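Local atomic coordinates of protein argonaute (Aquifex aeolicus, PDB entry 1YVU), a protein that uses short single-stranded DNA guides to bind complementary RNA targets and cleaves the target strand with the help of divalent metal ions. Residues L6-Y10 / I287-L291; R41-T46 / Y69-N74; K561-V567 / G590-L596. One frame throughout, in Å; residues are numbered along the deposited sequence.

Contact 1. Residues L6-Y10 / I287-L291; sequences LLNLY and IRYIL
L6 meets the helix first, laying its CD1 methyl against the tip of R288, 3.5 Å from NH2. The methyl sits at the edge of the guanidinium, near its plane, and the two side chains cross at about a right angle. R288 gets this far from its helix because its chain is extended from CG to NE. Its charge is paired with E309, with which NH2 forms a salt bridge; the L6 methyl is an apolar neighbour.

N8 comes next. Its side chain starts off past the helix, yet its end reaches the CD1 methyl of I287, again roughly at a right angle. The backbone of N8 is hydrogen-bonded to L157, and that of Y10 to L155. These bonds place strand 9-14 beside strand 153-165 of linker L1, in an antiparallel sheet that strand 303-305 also borders. Helix 280-299 of linker L2 packs on this sheet, and L291 touches L157 as well.

Y10 has the largest share of the packing, 81 Å² covered by the helix segment out of 272 Å² summed over both sides. With CG anti to its carbonyl carbon (chi1 -54°), the ring is directed at the helix. One face is covered by L291 CD1, a CH-pi contact 3.6 Å from the ring centroid and 11° off the normal, hence almost centred. E309 OE2 takes part in a hydrogen bond with Y10 OH, so one glutamate engages both Y10 and R288. Were the ring cut back to an alanine here, L291 CD1 would probably lose its aromatic bed, leaving a gap beneath the helix and E309 without a phenolic partner. I287 CG2 approaches the tyrosine obliquely, 3.8 Å from Y10 CE1 and 3.3 Å from OH.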
loop_
_atom_site.group_PDB
_atom_site.type_symbol
_atom_site.label_atom_id
_atom_site.label_comp_id
_atom_site.label_asym_id
_atom_site.label_seq_id
_atom_site.Cartn_x
_atom_site.Cartn_y
_atom_site.Cartn_z
ATOM N N LEU A 6 -16.331 13.111 -9.485
ATOM C CA LEU A 6 -16.903 11.770 -9.566
ATOM C C LEU A 6 -15.998 10.679 -9.022
ATOM O O LEU A 6 -14.786 10.841 -9.010
ATOM C CB LEU A 6 -17.254 11.427 -11.014
ATOM C CG LEU A 6 -18.169 12.318 -11.828
ATOM C CD1 LEU A 6 -18.514 11.584 -13.109
ATOM C CD2 LEU A 6 -19.403 12.590 -11.076
ATOM N N LEU A 7 -16.613 9.578 -8.565
ATOM C CA LEU A 7 -15.913 8.411 -8.026
ATOM C C LEU A 7 -16.509 7.097 -8.545
ATOM O O LEU A 7 -17.725 7.019 -8.800
ATOM C CB LEU A 7 -16.005 8.340 -6.501
ATOM C CG LEU A 7 -15.359 9.304 -5.510
ATOM C CD1 LEU A 7 -16.441 10.189 -4.926
ATOM C CD2 LEU A 7 -14.679 8.586 -4.385
ATOM N N ASN A 8 -15.666 6.047 -8.472
ATOM C CA ASN A 8 -15.917 4.634 -8.841
ATOM C C ASN A 8 -17.021 4.013 -8.017
ATOM O O ASN A 8 -17.006 2.784 -7.812
ATOM C CB ASN A 8 -14.724 3.766 -8.420
ATOM C CG ASN A 8 -13.494 4.036 -9.171
ATOM O OD1 ASN A 8 -13.237 3.418 -10.198
ATOM N ND2 ASN A 8 -12.674 4.910 -8.631
ATOM N N LEU A 9 -17.882 4.835 -7.422
ATOM C CA LEU A 9 -18.949 4.333 -6.550
ATOM C C LEU A 9 -20.316 4.458 -7.152
ATOM O O LEU A 9 -20.670 5.515 -7.624
ATOM C CB LEU A 9 -18.898 5.044 -5.202
ATOM C CG LEU A 9 -17.551 4.989 -4.472
ATOM C CD1 LEU A 9 -17.427 6.078 -3.459
ATOM C CD2 LEU A 9 -17.365 3.650 -3.864
ATOM N N TYR A 10 -21.061 3.361 -7.179
ATOM C CA TYR A 10 -22.398 3.343 -7.753
ATOM C C TYR A 10 -23.351 2.617 -6.817
ATOM O O TYR A 10 -23.056 1.478 -6.426
ATOM C CB TYR A 10 -22.388 2.550 -9.057
ATOM C CG TYR A 10 -21.383 2.990 -10.073
ATOM C CD1 TYR A 10 -20.069 2.458 -10.075
ATOM C CD2 TYR A 10 -21.714 3.981 -11.009
ATOM C CE1 TYR A 10 -19.091 2.939 -10.998
ATOM C CE2 TYR A 10 -20.767 4.456 -11.938
ATOM C CZ TYR A 10 -19.453 3.945 -11.921
ATOM O OH TYR A 10 -18.513 4.491 -12.766
ATOM N N ILE A 287 -14.862 1.661 -17.017
ATOM C CA ILE A 287 -15.586 1.198 -15.835
ATOM C C ILE A 287 -17.062 1.270 -16.219
ATOM O O ILE A 287 -17.778 0.286 -16.033
ATOM C CB ILE A 287 -15.287 2.105 -14.624
ATOM C CG1 ILE A 287 -13.898 1.785 -14.097
ATOM C CG2 ILE A 287 -16.377 2.035 -13.531
ATOM C CD1 ILE A 287 -13.345 2.908 -13.261
ATOM N N ARG A 288 -17.455 2.375 -16.886
ATOM C CA ARG A 288 -18.835 2.590 -17.359
ATOM C C ARG A 288 -19.204 1.543 -18.388
ATOM O O ARG A 288 -20.361 1.196 -18.489
ATOM C CB ARG A 288 -19.061 3.982 -17.967
ATOM C CG ARG A 288 -19.149 5.139 -16.978
ATOM C CD ARG A 288 -19.187 6.481 -17.707
ATOM N NE ARG A 288 -18.940 7.607 -16.810
ATOM C CZ ARG A 288 -19.620 8.752 -16.816
ATOM N NH1 ARG A 288 -20.606 8.959 -17.680
ATOM N NH2 ARG A 288 -19.352 9.676 -15.908
ATOM N N TYR A 289 -18.232 1.002 -19.113
ATOM C CA TYR A 289 -18.553 -0.031 -20.096
ATOM C C TYR A 289 -18.726 -1.396 -19.410
ATOM O O TYR A 289 -19.565 -2.190 -19.817
ATOM C CB TYR A 289 -17.486 -0.085 -21.210
ATOM C CG TYR A 289 -17.806 -1.002 -22.396
ATOM C CD1 TYR A 289 -18.799 -0.655 -23.353
ATOM C CD2 TYR A 289 -17.092 -2.211 -22.587
ATOM C CE1 TYR A 289 -19.067 -1.512 -24.489
ATOM C CE2 TYR A 289 -17.345 -3.066 -23.708
ATOM C CZ TYR A 289 -18.326 -2.714 -24.653
ATOM O OH TYR A 289 -18.535 -3.545 -25.741
ATOM N N ILE A 290 -17.973 -1.626 -18.335
ATOM C CA ILE A 290 -18.014 -2.881 -17.572
ATOM C C ILE A 290 -19.354 -3.026 -16.849
ATOM O O ILE A 290 -19.945 -4.114 -16.821
ATOM C CB ILE A 290 -16.866 -2.935 -16.531
ATOM C CG1 ILE A 290 -15.542 -2.604 -17.205
ATOM C CG2 ILE A 290 -16.756 -4.326 -15.910
ATOM C CD1 ILE A 290 -14.372 -2.402 -16.278
ATOM N N LEU A 291 -19.825 -1.915 -16.282
ATOM C CA LEU A 291 -21.095 -1.840 -15.555
ATOM C C LEU A 291 -22.279 -2.290 -16.389
ATOM O O LEU A 291 -23.085 -3.097 -15.936
ATOM C CB LEU A 291 -21.384 -0.408 -15.134
ATOM C CG LEU A 291 -20.869 0.222 -13.865
ATOM C CD1 LEU A 291 -21.753 1.429 -13.651
ATOM C CD2 LEU A 291 -21.024 -0.723 -12.707
#

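Contact 2. Residues R41-T46 / Y69-N74; sequences RVFLQT and YLTLSN
This is helix-on-sheet packing within the N-terminal domain: the C-terminal end of helix 32-46, through R41, Q45 and T46, lies over strand 69-72 and the residues just beyond it. The short axes pass 9.0 Å apart at 121° between their N-to-C directions, and 426 Å² is buried over both sides.

R41 and T71 are the closest backbone pair, with CA atoms 6.4 Å apart. R41 CB rests on T71 CG2 at 3.8 Å, and the arginine then runs extended from CG to NE along the strand. Its guanidinium ends flat against the L72 carbonyl, whose oxygen lies over one face, 3.0 Å from CZ. The N-H groups lie in the guanidinium plane and so do not aim at that oxygen; the angles are too poor for hydrogen bonds. N74 comes to the edge of the same group, and T218 adds a neighbour from outside the domain.

The strand is an outer member of a three-stranded antiparallel sheet, paired with strand 78-82 through backbone bonds of Y69 with K81 and of T71 with E79. On the strand's other flank, Q45 NE2 gives a weak hydrogen bond to L70 O, 3.5 Å long with an N-H...O angle of 153°. The T71 methyl CG2, anti to its carbonyl carbon, is turned to the helix and also touches the Q45 amide.

At the N-terminal end of the segment 69-74 the Y69 ring, which is poorly ordered, leans on Q45 CB, 3.7 Å from CE2. T46 crosses it at about a right angle. T46 OG1 donates back to V42 O at 2.6 Å, and that carbonyl also accepts the T46 backbone N-H, so two bonds grip it. The tyrosine ring meets F24 as well.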
loop_
_atom_site.group_PDB
_atom_site.type_symbol
_atom_site.label_atom_id
_atom_site.label_comp_id
_atom_site.label_asym_id
_atom_site.label_seq_id
_atom_site.Cartn_x
_atom_site.Cartn_y
_atom_site.Cartn_z
ATOM N N ARG A 41 -16.406 -22.818 -0.928
ATOM C CA ARG A 41 -16.669 -24.221 -1.228
ATOM C C ARG A 41 -18.139 -24.583 -1.253
ATOM O O ARG A 41 -18.524 -25.453 -2.053
ATOM C CB ARG A 41 -15.894 -25.103 -0.270
ATOM C CG ARG A 41 -14.393 -24.926 -0.429
ATOM C CD ARG A 41 -13.612 -25.764 0.578
ATOM N NE ARG A 41 -12.173 -25.876 0.300
ATOM C CZ ARG A 41 -11.636 -26.458 -0.776
ATOM N NH1 ARG A 41 -12.399 -26.982 -1.741
ATOM N NH2 ARG A 41 -10.325 -26.652 -0.820
ATOM N N VAL A 42 -18.954 -23.863 -0.449
ATOM C CA VAL A 42 -20.426 -24.060 -0.392
ATOM C C VAL A 42 -20.948 -23.625 -1.739
ATOM O O VAL A 42 -21.809 -24.253 -2.288
ATOM C CB VAL A 42 -21.194 -23.181 0.632
ATOM C CG1 VAL A 42 -22.665 -23.653 0.742
ATOM C CG2 VAL A 42 -20.576 -23.220 1.974
ATOM N N PHE A 43 -20.383 -22.555 -2.269
ATOM C CA PHE A 43 -20.747 -22.043 -3.577
ATOM C C PHE A 43 -20.251 -23.010 -4.702
ATOM O O PHE A 43 -20.949 -23.211 -5.691
ATOM C CB PHE A 43 -20.205 -20.592 -3.678
ATOM C CG PHE A 43 -20.070 -20.048 -5.083
ATOM C CD1 PHE A 43 -21.184 -19.970 -5.961
ATOM C CD2 PHE A 43 -18.800 -19.636 -5.546
ATOM C CE1 PHE A 43 -21.033 -19.499 -7.286
ATOM C CE2 PHE A 43 -18.629 -19.156 -6.872
ATOM C CZ PHE A 43 -19.749 -19.092 -7.742
ATOM N N LEU A 44 -19.106 -23.665 -4.509
ATOM C CA LEU A 44 -18.577 -24.592 -5.519
ATOM C C LEU A 44 -19.367 -25.890 -5.715
ATOM O O LEU A 44 -19.684 -26.253 -6.857
ATOM C CB LEU A 44 -17.113 -24.933 -5.230
ATOM C CG LEU A 44 -16.012 -23.882 -5.408
ATOM C CD1 LEU A 44 -14.690 -24.616 -5.286
ATOM C CD2 LEU A 44 -16.092 -23.178 -6.760
ATOM N N GLN A 45 -19.689 -26.565 -4.598
ATOM C CA GLN A 45 -20.446 -27.833 -4.578
ATOM C C GLN A 45 -21.920 -27.685 -4.942
ATOM O O GLN A 45 -22.496 -28.549 -5.620
ATOM C CB GLN A 45 -20.310 -28.520 -3.219
ATOM C CG GLN A 45 -19.011 -29.290 -3.077
ATOM C CD GLN A 45 -19.093 -30.431 -2.076
ATOM O OE1 GLN A 45 -20.091 -31.159 -2.013
ATOM N NE2 GLN A 45 -18.021 -30.608 -1.306
ATOM N N THR A 46 -22.491 -26.555 -4.520
ATOM C CA THR A 46 -23.883 -26.172 -4.773
ATOM C C THR A 46 -24.011 -25.674 -6.206
ATOM O O THR A 46 -24.660 -26.301 -7.042
ATOM C CB THR A 46 -24.348 -25.024 -3.815
ATOM O OG1 THR A 46 -24.091 -25.392 -2.454
ATOM C CG2 THR A 46 -25.807 -24.772 -3.936
ATOM N N TYR A 69 -23.633 -31.478 3.291
ATOM C CA TYR A 69 -22.538 -30.944 2.498
ATOM C C TYR A 69 -21.227 -31.274 3.177
ATOM O O TYR A 69 -20.972 -30.834 4.299
ATOM C CB TYR A 69 -22.708 -29.441 2.332
ATOM C CG TYR A 69 -23.436 -29.074 1.076
ATOM C CD1 TYR A 69 -24.777 -29.458 0.877
ATOM C CD2 TYR A 69 -22.773 -28.406 0.032
ATOM C CE1 TYR A 69 -25.453 -29.197 -0.350
ATOM C CE2 TYR A 69 -23.431 -28.130 -1.203
ATOM C CZ TYR A 69 -24.770 -28.532 -1.383
ATOM O OH TYR A 69 -25.435 -28.290 -2.562
ATOM N N LEU A 70 -20.414 -32.068 2.483
ATOM C CA LEU A 70 -19.134 -32.526 3.002
ATOM C C LEU A 70 -17.967 -31.843 2.282
ATOM O O LEU A 70 -17.229 -32.465 1.516
ATOM C CB LEU A 70 -19.049 -34.072 2.909
ATOM C CG LEU A 70 -20.194 -34.990 3.412
ATOM C CD1 LEU A 70 -20.082 -36.363 2.763
ATOM C CD2 LEU A 70 -20.256 -35.112 4.944
ATOM N N THR A 71 -17.819 -30.546 2.514
ATOM C CA THR A 71 -16.735 -29.770 1.911
ATOM C C THR A 71 -15.393 -30.047 2.610
ATOM O O THR A 71 -15.336 -30.208 3.825
ATOM C CB THR A 71 -17.064 -28.223 1.873
ATOM O OG1 THR A 71 -17.419 -27.741 3.174
ATOM C CG2 THR A 71 -18.208 -27.937 0.926
ATOM N N LEU A 72 -14.337 -30.184 1.819
ATOM C CA LEU A 72 -12.998 -30.445 2.347
ATOM C C LEU A 72 -12.104 -29.224 2.136
ATOM O O LEU A 72 -11.916 -28.794 1.004
ATOM C CB LEU A 72 -12.389 -31.657 1.632
ATOM C CG LEU A 72 -10.922 -32.025 1.888
ATOM C CD1 LEU A 72 -10.822 -32.859 3.136
ATOM C CD2 LEU A 72 -10.364 -32.788 0.690
ATOM N N SER A 73 -11.500 -28.715 3.205
ATOM C CA SER A 73 -10.632 -27.538 3.110
ATOM C C SER A 73 -9.153 -27.825 2.735
ATOM O O SER A 73 -8.775 -28.978 2.483
ATOM C CB SER A 73 -10.755 -26.685 4.394
ATOM O OG SER A 73 -10.344 -27.385 5.556
ATOM N N ASN A 74 -8.351 -26.754 2.644
ATOM C CA ASN A 74 -6.923 -26.798 2.316
ATOM C C ASN A 74 -6.152 -27.564 3.364
ATOM O O ASN A 74 -5.220 -28.289 3.030
ATOM C CB ASN A 74 -6.338 -25.388 2.232
ATOM C CG ASN A 74 -6.936 -24.582 1.109
ATOM O OD1 ASN A 74 -6.951 -25.020 -0.042
ATOM N ND2 ASN A 74 -7.438 -23.393 1.431
#

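Contact 3. Residues K561-V567 / G590-L596; sequences KKGSKIV and GYSLELL
K565 and S592 face each other across two parallel strands, and the lysine side chain can be traced along its neighbour. CB and CG pass by S592 O, with CG anti to the backbone N (chi1 -179°). The chain bends at each later torsion and curls over the adjoining strand. CD comes 3.4 Å from S592 O, CE 3.4 Å from S592 OG, and both carbons also touch the E594 carboxylate. At the tip, NZ forms a long salt bridge with E594 OE2 at 3.8 Å and a weak, long ion pair with E649. The carboxylate is held more firmly from elsewhere: OE2 accepts from the E649 backbone N and OE1 from that of L650.

The backbone ladder beneath has parallel register. I566 bridges L593 by bonding to the residues on its two flanks: I566 N gives to S592 O at 2.6 Å, nearly straight at 177°, and I566 O accepts from E594 N at 2.9 Å. Before them, S592 N reaches S564 O at 3.1 Å.

On the reverse face I566 CD1 lies over the Y591 ring, offset toward its rim, 3.9 Å from the centroid and 17° off the normal. L555 of helix 542-557 touches both residues, and Y591 OH is hydrogen-bonded to F560 O.

Segment 561-567 enters through a type II turn, K561 to S564, in which S564 OG donates to K561 O. The partner strand follows a Schellman motif with G590, at positive phi, as the C' residue ending helix 576-589. Parallel strands 565-570 and 592-599, connected through this helix, make a beta-alpha-beta unit of the RNase H fold of the PIWI domain; the side chain of L596 lies about 10 Å from that of D571, an active-site residue by similarity.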
loop_
_atom_site.group_PDB
_atom_site.type_symbol
_atom_site.label_atom_id
_atom_site.label_comp_id
_atom_site.label_asym_id
_atom_site.label_seq_id
_atom_site.Cartn_x
_atom_site.Cartn_y
_atom_site.Cartn_z
ATOM N N LYS A 561 1.711 13.689 30.295
ATOM C CA LYS A 561 0.938 13.491 31.512
ATOM C C LYS A 561 -0.366 12.749 31.213
ATOM O O LYS A 561 -0.816 12.674 30.066
ATOM C CB LYS A 561 0.671 14.859 32.166
ATOM C CG LYS A 561 1.908 15.764 32.208
ATOM C CD LYS A 561 1.550 17.244 32.136
ATOM C CE LYS A 561 2.775 18.090 31.762
ATOM N NZ LYS A 561 2.546 19.560 31.950
ATOM N N LYS A 562 -0.922 12.162 32.269
ATOM C CA LYS A 562 -2.168 11.386 32.269
ATOM C C LYS A 562 -3.324 12.270 31.775
ATOM O O LYS A 562 -3.526 13.363 32.295
ATOM C CB LYS A 562 -2.402 10.889 33.719
ATOM C CG LYS A 562 -3.619 9.999 34.043
ATOM C CD LYS A 562 -3.582 9.625 35.548
ATOM C CE LYS A 562 -4.817 8.858 36.041
ATOM N NZ LYS A 562 -4.625 8.214 37.381
ATOM N N GLY A 563 -3.979 11.847 30.692
ATOM C CA GLY A 563 -5.105 12.594 30.145
ATOM C C GLY A 563 -4.806 13.467 28.944
ATOM O O GLY A 563 -5.538 14.431 28.643
ATOM N N SER A 564 -3.704 13.148 28.274
ATOM C CA SER A 564 -3.302 13.877 27.084
ATOM C C SER A 564 -3.872 13.120 25.866
ATOM O O SER A 564 -3.942 11.881 25.879
ATOM C CB SER A 564 -1.775 14.056 27.062
ATOM O OG SER A 564 -1.105 12.834 27.188
ATOM N N LYS A 565 -4.373 13.875 24.879
ATOM C CA LYS A 565 -4.991 13.306 23.669
ATOM C C LYS A 565 -3.966 12.827 22.675
ATOM O O LYS A 565 -3.062 13.572 22.294
ATOM C CB LYS A 565 -5.934 14.310 23.007
ATOM C CG LYS A 565 -6.635 13.820 21.764
ATOM C CD LYS A 565 -7.759 12.856 22.049
ATOM C CE LYS A 565 -9.029 13.547 22.479
ATOM N NZ LYS A 565 -9.386 14.666 21.552
ATOM N N ILE A 566 -4.081 11.553 22.303
ATOM C CA ILE A 566 -3.142 10.963 21.373
ATOM C C ILE A 566 -3.758 10.371 20.106
ATOM O O ILE A 566 -4.583 9.463 20.145
ATOM C CB ILE A 566 -2.199 9.989 22.120
ATOM C CG1 ILE A 566 -1.208 10.812 22.964
ATOM C CG2 ILE A 566 -1.400 9.152 21.156
ATOM C CD1 ILE A 566 -0.358 10.064 23.951
ATOM N N VAL A 567 -3.341 10.928 18.976
ATOM C CA VAL A 567 -3.796 10.472 17.673
ATOM C C VAL A 567 -2.752 9.549 17.070
ATOM O O VAL A 567 -1.590 9.932 16.927
ATOM C CB VAL A 567 -4.063 11.640 16.724
ATOM C CG1 VAL A 567 -4.518 11.130 15.375
ATOM C CG2 VAL A 567 -5.129 12.542 17.311
ATOM N N GLY A 590 -3.373 6.151 31.095
ATOM C CA GLY A 590 -4.418 7.151 31.206
ATOM C C GLY A 590 -4.442 8.161 30.082
ATOM O O GLY A 590 -4.548 9.347 30.364
ATOM N N TYR A 591 -4.290 7.708 28.833
ATOM C CA TYR A 591 -4.322 8.596 27.646
ATOM C C TYR A 591 -5.670 8.538 26.881
ATOM O O TYR A 591 -6.360 7.506 26.912
ATOM C CB TYR A 591 -3.194 8.244 26.631
ATOM C CG TYR A 591 -1.755 8.421 27.082
ATOM C CD1 TYR A 591 -1.374 9.486 27.936
ATOM C CD2 TYR A 591 -0.758 7.500 26.667
ATOM C CE1 TYR A 591 -0.027 9.626 28.386
ATOM C CE2 TYR A 591 0.610 7.619 27.105
ATOM C CZ TYR A 591 0.962 8.687 27.971
ATOM O OH TYR A 591 2.254 8.796 28.465
ATOM N N SER A 592 -6.037 9.648 26.224
ATOM C CA SER A 592 -7.248 9.700 25.387
ATOM C C SER A 592 -6.777 9.355 23.943
ATOM O O SER A 592 -6.108 10.145 23.262
ATOM C CB SER A 592 -7.959 11.069 25.474
ATOM O OG SER A 592 -9.197 11.069 24.768
ATOM N N LEU A 593 -7.061 8.114 23.552
ATOM C CA LEU A 593 -6.690 7.570 22.267
ATOM C C LEU A 593 -7.644 7.754 21.111
ATOM O O LEU A 593 -8.868 7.683 21.268
ATOM C CB LEU A 593 -6.432 6.088 22.403
ATOM C CG LEU A 593 -4.986 5.603 22.324
ATOM C CD1 LEU A 593 -4.130 6.152 23.443
ATOM C CD2 LEU A 593 -5.026 4.105 22.419
ATOM N N GLU A 594 -7.038 7.990 19.945
ATOM C CA GLU A 594 -7.698 8.146 18.652
ATOM C C GLU A 594 -6.858 7.272 17.723
ATOM O O GLU A 594 -5.647 7.496 17.573
ATOM C CB GLU A 594 -7.634 9.582 18.132
ATOM C CG GLU A 594 -8.135 10.682 19.045
ATOM C CD GLU A 594 -9.652 10.852 19.086
ATOM O OE1 GLU A 594 -10.325 10.744 18.028
ATOM O OE2 GLU A 594 -10.165 11.155 20.191
ATOM N N LEU A 595 -7.487 6.228 17.184
ATOM C CA LEU A 595 -6.827 5.297 16.273
ATOM C C LEU A 595 -7.294 5.419 14.845
ATOM O O LEU A 595 -8.497 5.308 14.547
ATOM C CB LEU A 595 -7.022 3.843 16.704
ATOM C CG LEU A 595 -6.505 3.407 18.071
ATOM C CD1 LEU A 595 -6.805 1.924 18.266
ATOM C CD2 LEU A 595 -5.022 3.708 18.221
ATOM N N LEU A 596 -6.340 5.677 13.960
ATOM C CA LEU A 596 -6.639 5.789 12.545
ATOM C C LEU A 596 -5.832 4.808 11.727
ATOM O O LEU A 596 -4.665 4.554 12.022
ATOM C CB LEU A 596 -6.361 7.194 12.012
ATOM C CG LEU A 596 -6.939 8.405 12.734
ATOM C CD1 LEU A 596 -6.711 9.600 11.902
ATOM C CD2 LEU A 596 -8.388 8.239 12.938
#

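Along the chain, contact 2 falls entirely between the two halves of contact 1, and contact 3 comes after both. Contact 2 stays within the N-terminal domain, whereas contact 1 joins the start of that domain to linker L2, far along the sequence; the two belong to the PAZ lobe, with centres 33 Å apart. Contact 3 lies in the PIWI lobe, its centre 40 Å from that of contact 1 and 46 Å from that of contact 2. None of them touch. The weakly bonded strand 6-7 pairs with strand 606-607 of the PIWI domain, consistent with contact 1 lying near a junction of the two lobes.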